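Local coordinates for peptidase M14 domain-containing protein (Shewanella amazonensis, PDB 2QVP) that probably acts as a zinc-dependent metallopeptidase of the M14 carboxypeptidase family, although its substrate is not known, at residues A[49-54]-A[108-113]; A[124-129]-A[142-147]. One frame throughout, in Å; residues are numbered along the deposited sequence.

In the fold
Contact 1 closes before contact 2 opens along the chain, and their centres lie about 13 Å apart in a single-chain fold built on a mixed eight-stranded sheet; contact 1 is buried, contact 2 partly so. Contact 1 sets strand 51-57, next to the outermost strand 41-48, against the start of helix 110-115. Contact 2 joins the loop that follows that helix to the start of helix 145-152. The two are continuous through E146, whose side chain packs on V108 and L53, while N109 meets P126. Two capped helix starts are thus tied together; contact 1 lies away from the predicted active-site residue E245, whereas the N125 side chain of contact 2 is about 11 Å from that of E245.

Contact 1. Residues A[49-54]-A[108-113]; sequences GHHPLY and VNPTGF
G112 N donates to N109 OD1 at 3.0 Å, the N-cap bond that opens helix 110-115, whose first two residues, P110 and T111, lie against H51 and G49. The donor stands above the plane of the N109 amide, 57° out of it, and F113 N adds a backbone bond to N109 O. Across the contact the side chains meet mainly through carbon atoms. H51 and P110 run past each other in opposite directions, with H51 CB 3.4 Å from P110 CB. With CG of H51 beside its backbone N (chi1 -65°), the imidazole is carried past the proline, and T111 CG2 approaches the ring edge near its plane. The same methyl lies 3.7 Å from G49 CA, at a turn where positive phi suits glycine, while T111 OG1 accepts from E121 N. L53 crosses P110 at about a right angle, its CD1 4.1 Å from P110 CD. Its other methyl, CD2, comes within 3.5 Å of V108 O, a buried carbonyl with no hydrogen-bond partner in the model. I24 and Y28 of helix 24-38 cover H51 and P110, strand 41-48 pairs with L53, and E146 and L150 of helix 145-152 pack on L53 and V108.

Contact 2. Residues A[124-129]-A[142-147]; sequences ENPNRG and DTSAEG. With SO4 (sulfate ion), chain D.
S144 packs tightly against P126: its OG lies 3.3 Å from P126 CA, and its CB meets E124 CB at 3.6 Å. That hydroxyl is also held within its own segment, accepting from G147 N as the N-cap of helix 145-152 and donating to E146 OE1 through the anti lone pair of the carboxylate. Its chi1 of 74° sets OG between the backbone N and carbonyl carbon, turned back over the helix start. E146, bent at chi2, runs alongside P126, with OE1 3.5 Å from P126 CG; N120 ND2 also bonds to OE1. Water 2 knits the backbones together, donating to P126 O and R128 O and accepting from S144 N. At the far end T143 OG1 donates to G129 O at 2.5 Å, a doubtfully short length, and accepts from G140 N.

The looser side holds the exposed D142 and R128 and the carboxylate of E124, which in one of two conformers is linked by water 1 to N125 N. N125 OD1 accepts from N127 N in an Asx turn and from H75. A sulfate, probably from the crystallisation liquor, is held by N125 ND2 (2.6 Å to O1) and weakly by N127 ND2; the R128 guanidinium does not grip it, its NE bonding to T227. The N125 side chain is about 11 Å from that of E245, the predicted proton donor/acceptor, and the adjacent N127-R128 resembles the Asn-Arg pair that binds the substrate carboxylate in M14 carboxypeptidases.

Contact 1. Residues A[49-54]-A[108-113]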
ATOM      1  N   GLY A  49     -15.847   0.602 -11.629  1.00 21.07           N
ATOM      2  CA  GLY A  49     -17.148   1.195 -11.283  1.00 22.09           C
ATOM      3  C   GLY A  49     -17.210   2.689 -11.548  1.00 21.42           C
ATOM      4  O   GLY A  49     -17.786   3.445 -10.749  1.00 20.73           O
ATOM      5  N   HIS A  50     -16.576   3.105 -12.653  1.00 22.42           N
ATOM      6  CA  HIS A  50     -16.460   4.523 -13.075  1.00 23.09           C
ATOM      7  C   HIS A  50     -15.658   5.409 -12.103  1.00 21.48           C
ATOM      8  O   HIS A  50     -15.842   6.625 -12.085  1.00 23.36           O
ATOM      9  CB  HIS A  50     -17.852   5.114 -13.385  1.00 26.63           C
ATOM     10  CG  HIS A  50     -18.637   4.271 -14.336  1.00 28.50           C
ATOM     11  ND1 HIS A  50     -18.351   4.222 -15.682  1.00 31.83           N
ATOM     12  CD2 HIS A  50     -19.644   3.392 -14.129  1.00 35.56           C
ATOM     13  CE1 HIS A  50     -19.173   3.371 -16.269  1.00 38.20           C
ATOM     14  NE2 HIS A  50     -19.965   2.852 -15.348  1.00 37.28           N
ATOM     15  N   HIS A  51     -14.776   4.779 -11.321  1.00 20.08           N
ATOM     16  CA  HIS A  51     -13.858   5.444 -10.398  1.00 19.22           C
ATOM     17  C   HIS A  51     -12.455   5.145 -10.936  1.00 16.79           C
ATOM     18  O   HIS A  51     -12.142   3.988 -11.226  1.00 18.15           O
ATOM     19  CB  HIS A  51     -13.968   4.929  -8.959  1.00 17.70           C
ATOM     20  CG  HIS A  51     -15.281   5.199  -8.296  1.00 20.83           C
ATOM     21  ND1 HIS A  51     -15.683   6.463  -7.935  1.00 20.91           N
ATOM     22  CD2 HIS A  51     -16.257   4.360  -7.875  1.00 18.92           C
ATOM     23  CE1 HIS A  51     -16.860   6.398  -7.337  1.00 21.96           C
ATOM     24  NE2 HIS A  51     -17.230   5.132  -7.284  1.00 18.60           N
ATOM     25  N   PRO A  52     -11.606   6.171 -11.068  1.00 17.07           N
ATOM     26  CA  PRO A  52     -10.305   5.903 -11.657  1.00 16.99           C
ATOM     27  C   PRO A  52      -9.339   5.197 -10.730  1.00 16.79           C
ATOM     28  O   PRO A  52      -9.349   5.464  -9.528  1.00 17.53           O
ATOM     29  CB  PRO A  52      -9.778   7.320 -11.957  1.00 19.84           C
ATOM     30  CG  PRO A  52     -10.438   8.185 -10.875  1.00 17.36           C
ATOM     31  CD  PRO A  52     -11.776   7.600 -10.693  1.00 17.25           C
ATOM     32  N   LEU A  53      -8.563   4.269 -11.293  1.00 17.74           N
ATOM     33  CA  LEU A  53      -7.427   3.662 -10.607  1.00 18.55           C
ATOM     34  C   LEU A  53      -6.188   4.434 -11.059  1.00 18.76           C
ATOM     35  O   LEU A  53      -5.700   4.244 -12.183  1.00 16.64           O
ATOM     36  CB  LEU A  53      -7.228   2.172 -10.923  1.00 19.87           C
ATOM     37  CG  LEU A  53      -8.070   1.115 -10.236  1.00 25.28           C
ATOM     38  CD1 LEU A  53      -9.527   1.213 -10.706  1.00 26.69           C
ATOM     39  CD2 LEU A  53      -7.443  -0.314 -10.507  1.00 19.88           C
ATOM     40  N   TYR A  54      -5.671   5.278 -10.163  1.00 19.24           N
ATOM     41  CA  TYR A  54      -4.510   6.115 -10.442  1.00 15.89           C
ATOM     42  C   TYR A  54      -3.145   5.550 -10.105  1.00 14.18           C
ATOM     43  O   TYR A  54      -2.973   4.805  -9.144  1.00 17.48           O
ATOM     44  CB  TYR A  54      -4.581   7.430  -9.621  1.00 17.33           C
ATOM     45  CG  TYR A  54      -5.635   8.411 -10.041  1.00 13.27           C
ATOM     46  CD1 TYR A  54      -5.545   9.074 -11.273  1.00 20.11           C
ATOM     47  CD2 TYR A  54      -6.707   8.735  -9.191  1.00 15.26           C
ATOM     48  CE1 TYR A  54      -6.509  10.002 -11.663  1.00 19.95           C
ATOM     49  CE2 TYR A  54      -7.662   9.673  -9.565  1.00 14.89           C
ATOM     50  CZ  TYR A  54      -7.568  10.282 -10.813  1.00 14.98           C
ATOM     51  OH  TYR A  54      -8.508  11.197 -11.205  1.00 18.29           O
ATOM     52  N   VAL A 108      -6.604   1.125  -5.078  1.00 12.08           N
ATOM     53  CA  VAL A 108      -6.761   0.073  -6.073  1.00 10.30           C
ATOM     54  C   VAL A 108      -8.189  -0.452  -6.163  1.00 10.43           C
ATOM     55  O   VAL A 108      -8.578  -0.861  -7.198  1.00 10.27           O
ATOM     56  CB  VAL A 108      -5.741  -1.079  -5.805  1.00 13.58           C
ATOM     57  CG1 VAL A 108      -5.978  -2.304  -6.738  1.00 12.59           C
ATOM     58  CG2 VAL A 108      -4.338  -0.521  -5.920  1.00 11.31           C
ATOM     59  N   ASN A 109      -8.964  -0.420  -5.083  1.00  9.22           N
ATOM     60  CA  ASN A 109     -10.316  -0.922  -5.077  1.00 10.85           C
ATOM     61  C   ASN A 109     -11.306   0.181  -4.671  1.00 11.04           C
ATOM     62  O   ASN A 109     -11.801   0.159  -3.552  1.00 11.91           O
ATOM     63  CB  ASN A 109     -10.355  -2.107  -4.104  1.00 10.85           C
ATOM     64  CG  ASN A 109     -11.700  -2.782  -4.012  1.00  6.62           C
ATOM     65  OD1 ASN A 109     -12.617  -2.544  -4.796  1.00 12.16           O
ATOM     66  ND2 ASN A 109     -11.807  -3.662  -3.027  1.00 12.40           N
ATOM     67  N   PRO A 110     -11.601   1.128  -5.584  1.00 10.66           N
ATOM     68  CA  PRO A 110     -12.536   2.218  -5.244  1.00 10.64           C
ATOM     69  C   PRO A 110     -13.990   1.779  -4.943  1.00 11.92           C
ATOM     70  O   PRO A 110     -14.633   2.414  -4.140  1.00 13.85           O
ATOM     71  CB  PRO A 110     -12.503   3.099  -6.488  1.00 10.89           C
ATOM     72  CG  PRO A 110     -12.141   2.171  -7.602  1.00 13.67           C
ATOM     73  CD  PRO A 110     -11.117   1.250  -6.974  1.00 11.91           C
ATOM     74  N   THR A 111     -14.470   0.705  -5.574  1.00 10.39           N
ATOM     75  CA  THR A 111     -15.856   0.230  -5.421  1.00 10.75           C
ATOM     76  C   THR A 111     -16.021  -0.401  -4.044  1.00 11.96           C
ATOM     77  O   THR A 111     -17.067  -0.233  -3.410  1.00 17.70           O
ATOM     78  CB  THR A 111     -16.279  -0.745  -6.542  1.00 10.32           C
ATOM     79  OG1 THR A 111     -15.501  -1.947  -6.465  1.00 14.06           O
ATOM     80  CG2 THR A 111     -16.117  -0.102  -7.919  1.00  8.87           C
ATOM     81  N   GLY A 112     -14.989  -1.118  -3.587  1.00 14.44           N
ATOM     82  CA  GLY A 112     -14.962  -1.646  -2.246  1.00 14.06           C
ATOM     83  C   GLY A 112     -14.887  -0.498  -1.252  1.00 13.56           C
ATOM     84  O   GLY A 112     -15.703  -0.406  -0.320  1.00 11.94           O
ATOM     85  N   PHE A 113     -13.899   0.363  -1.456  1.00 12.66           N
ATOM     86  CA  PHE A 113     -13.650   1.556  -0.613  1.00 12.65           C
ATOM     87  C   PHE A 113     -14.882   2.435  -0.385  1.00 12.30           C
ATOM     88  O   PHE A 113     -15.179   2.830   0.755  1.00 13.88           O
ATOM     89  CB  PHE A 113     -12.535   2.387  -1.259  1.00 11.21           C
ATOM     90  CG  PHE A 113     -12.095   3.570  -0.453  1.00 12.22           C
ATOM     91  CD1 PHE A 113     -11.138   3.431   0.530  1.00 11.15           C
ATOM     92  CD2 PHE A 113     -12.610   4.839  -0.712  1.00  9.58           C
ATOM     93  CE1 PHE A 113     -10.705   4.511   1.226  1.00  9.64           C
ATOM     94  CE2 PHE A 113     -12.191   5.917  -0.009  1.00 13.69           C
ATOM     95  CZ  PHE A 113     -11.225   5.763   0.951  1.00 16.22           C
TER

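Contact 2. Residues A[124-129]-A[142-147]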
ATOM      1  N   GLU A 124     -14.911  -9.808  -6.213  1.00 16.43           N
ATOM      2  CA  GLU A 124     -13.537 -10.259  -6.445  0.50 16.77           C
ATOM      3  C   GLU A 124     -12.585  -9.633  -5.427  1.00 16.00           C
ATOM      4  O   GLU A 124     -12.792  -8.500  -5.008  1.00 17.47           O
ATOM      5  CB  GLU A 124     -13.065  -9.848  -7.847  0.50 17.22           C
ATOM      6  CG  GLU A 124     -13.881 -10.365  -9.042  0.50 17.77           C
ATOM      7  CD  GLU A 124     -13.640 -11.835  -9.383  0.50 25.53           C
ATOM      8  OE1 GLU A 124     -12.517 -12.358  -9.143  0.50 25.90           O
ATOM      9  OE2 GLU A 124     -14.578 -12.457  -9.942  0.50 24.87           O
ATOM     10  N   ASN A 125     -11.544 -10.363  -5.061  1.00 16.00           N
ATOM     11  CA  ASN A 125     -10.481  -9.909  -4.163  1.00 15.74           C
ATOM     12  C   ASN A 125      -9.360  -9.302  -5.019  1.00 15.19           C
ATOM     13  O   ASN A 125      -8.604 -10.052  -5.638  1.00 13.28           O
ATOM     14  CB  ASN A 125      -9.929 -11.086  -3.346  1.00 16.67           C
ATOM     15  CG  ASN A 125      -8.759 -10.692  -2.439  1.00 17.62           C
ATOM     16  OD1 ASN A 125      -8.385  -9.518  -2.314  1.00 19.54           O
ATOM     17  ND2 ASN A 125      -8.199 -11.684  -1.773  1.00 20.81           N
ATOM     18  N   PRO A 126      -9.216  -7.955  -5.046  1.00 14.40           N
ATOM     19  CA  PRO A 126      -8.150  -7.391  -5.880  1.00 15.88           C
ATOM     20  C   PRO A 126      -6.697  -7.641  -5.489  1.00 15.92           C
ATOM     21  O   PRO A 126      -5.842  -7.388  -6.312  1.00 17.76           O
ATOM     22  CB  PRO A 126      -8.455  -5.863  -5.867  1.00 17.92           C
ATOM     23  CG  PRO A 126      -9.905  -5.764  -5.458  1.00 13.24           C
ATOM     24  CD  PRO A 126     -10.019  -6.870  -4.439  1.00 15.79           C
ATOM     25  N   ASN A 127      -6.420  -8.165  -4.302  1.00 15.31           N
ATOM     26  CA  ASN A 127      -5.054  -8.377  -3.857  1.00 16.41           C
ATOM     27  C   ASN A 127      -4.496  -9.721  -4.304  1.00 19.32           C
ATOM     28  O   ASN A 127      -3.336  -9.979  -4.083  1.00 22.19           O
ATOM     29  CB  ASN A 127      -4.966  -8.268  -2.336  1.00 16.31           C
ATOM     30  CG  ASN A 127      -3.542  -8.241  -1.812  1.00 18.20           C
ATOM     31  OD1 ASN A 127      -2.669  -7.606  -2.375  1.00 25.34           O
ATOM     32  ND2 ASN A 127      -3.306  -8.961  -0.736  1.00 30.12           N
ATOM     33  N   ARG A 128      -5.282 -10.590  -4.919  1.00 19.61           N
ATOM     34  CA  ARG A 128      -4.720 -11.872  -5.340  1.00 20.40           C
ATOM     35  C   ARG A 128      -4.852 -12.126  -6.833  1.00 17.47           C
ATOM     36  O   ARG A 128      -5.525 -11.377  -7.548  1.00 19.63           O
ATOM     37  CB  ARG A 128      -5.156 -13.012  -4.381  1.00 21.00           C
ATOM     38  CG  ARG A 128      -4.322 -12.907  -3.006  1.00 26.62           C
ATOM     39  CD  ARG A 128      -4.182 -14.176  -2.167  1.00 30.18           C
ATOM     40  NE  ARG A 128      -3.335 -15.197  -2.791  1.00 33.48           N
ATOM     41  CZ  ARG A 128      -3.282 -16.490  -2.414  1.00 48.52           C
ATOM     42  NH1 ARG A 128      -3.994 -16.950  -1.373  1.00 53.79           N
ATOM     43  NH2 ARG A 128      -2.499 -17.358  -3.084  1.00 47.66           N
ATOM     44  N   GLY A 129      -4.077 -13.088  -7.309  1.00 14.86           N
ATOM     45  CA  GLY A 129      -4.013 -13.450  -8.717  1.00 12.84           C
ATOM     46  C   GLY A 129      -3.018 -12.685  -9.552  1.00 10.10           C
ATOM     47  O   GLY A 129      -3.300 -12.372 -10.702  1.00  9.21           O
ATOM     48  N   ASP A 142      -8.219 -16.395 -10.967  1.00 14.03           N
ATOM     49  CA  ASP A 142      -8.715 -15.603  -9.824  1.00 16.15           C
ATOM     50  C   ASP A 142      -8.329 -14.107  -9.825  1.00 15.28           C
ATOM     51  O   ASP A 142      -8.498 -13.454  -8.800  1.00 19.92           O
ATOM     52  CB  ASP A 142      -8.275 -16.267  -8.508  1.00 17.91           C
ATOM     53  CG  ASP A 142      -6.758 -16.257  -8.295  1.00 17.84           C
ATOM     54  OD1 ASP A 142      -5.960 -16.166  -9.271  1.00 17.19           O
ATOM     55  OD2 ASP A 142      -6.376 -16.383  -7.122  1.00 16.28           O
ATOM     56  N   THR A 143      -7.824 -13.552 -10.930  1.00 11.96           N
ATOM     57  CA  THR A 143      -7.433 -12.134 -10.926  1.00 13.31           C
ATOM     58  C   THR A 143      -8.700 -11.292 -11.037  1.00 11.96           C
ATOM     59  O   THR A 143      -9.603 -11.619 -11.787  1.00 11.54           O
ATOM     60  CB  THR A 143      -6.404 -11.805 -12.044  1.00 13.14           C
ATOM     61  OG1 THR A 143      -5.348 -12.766 -11.990  1.00  8.38           O
ATOM     62  CG2 THR A 143      -5.808 -10.432 -11.893  1.00  8.79           C
ATOM     63  N   SER A 144      -8.793 -10.244 -10.226  1.00 13.82           N
ATOM     64  CA  SER A 144      -9.920  -9.326 -10.267  1.00 12.39           C
ATOM     65  C   SER A 144      -9.715  -8.368 -11.430  1.00 12.97           C
ATOM     66  O   SER A 144      -8.592  -8.269 -11.968  1.00  7.37           O
ATOM     67  CB  SER A 144      -9.943  -8.499  -9.006  1.00 12.95           C
ATOM     68  OG  SER A 144      -8.901  -7.540  -9.090  1.00 14.86           O
ATOM     69  N   ALA A 145     -10.787  -7.660 -11.806  1.00 13.54           N
ATOM     70  CA  ALA A 145     -10.730  -6.613 -12.855  1.00 14.43           C
ATOM     71  C   ALA A 145      -9.605  -5.587 -12.622  1.00 13.48           C
ATOM     72  O   ALA A 145      -8.916  -5.188 -13.556  1.00 14.38           O
ATOM     73  CB  ALA A 145     -12.075  -5.886 -12.964  1.00 15.25           C
ATOM     74  N   GLU A 146      -9.419  -5.186 -11.371  1.00 14.26           N
ATOM     75  CA  GLU A 146      -8.382  -4.225 -10.987  1.00 15.92           C
ATOM     76  C   GLU A 146      -6.993  -4.842 -11.150  1.00 14.39           C
ATOM     77  O   GLU A 146      -6.044  -4.198 -11.627  1.00 12.35           O
ATOM     78  CB  GLU A 146      -8.557  -3.746  -9.539  1.00 17.83           C
ATOM     79  CG  GLU A 146      -9.900  -3.030  -9.227  1.00 14.57           C
ATOM     80  CD  GLU A 146     -11.075  -3.944  -8.946  1.00 24.56           C
ATOM     81  OE1 GLU A 146     -10.855  -5.186  -8.760  1.00 22.32           O
ATOM     82  OE2 GLU A 146     -12.212  -3.400  -8.907  1.00 19.12           O
ATOM     83  N   GLY A 147      -6.889  -6.108 -10.747  1.00 13.68           N
ATOM     84  CA  GLY A 147      -5.657  -6.851 -10.872  1.00 12.19           C
ATOM     85  C   GLY A 147      -5.275  -6.942 -12.325  1.00 11.27           C
ATOM     86  O   GLY A 147      -4.106  -6.783 -12.625  1.00 12.29           O
TER
HETATM   87  S   SO4 D 275      -5.671 -11.694   0.644  1.00 38.85           S
HETATM   88  O1  SO4 D 275      -6.312 -10.779  -0.290  1.00 40.50           O
HETATM   89  O2  SO4 D 275      -5.582 -11.128   1.972  1.00 32.55           O
HETATM   90  O3  SO4 D 275      -6.426 -12.940   0.706  1.00 47.97           O
HETATM   91  O4  SO4 D 275      -4.293 -11.943   0.195  1.00 46.49           O
HETATM   92  O   HOH W   1     -11.160 -12.850  -6.712  1.00 29.62           O
HETATM   93  O   HOH W   2      -6.494  -9.117  -8.583  1.00 12.99           O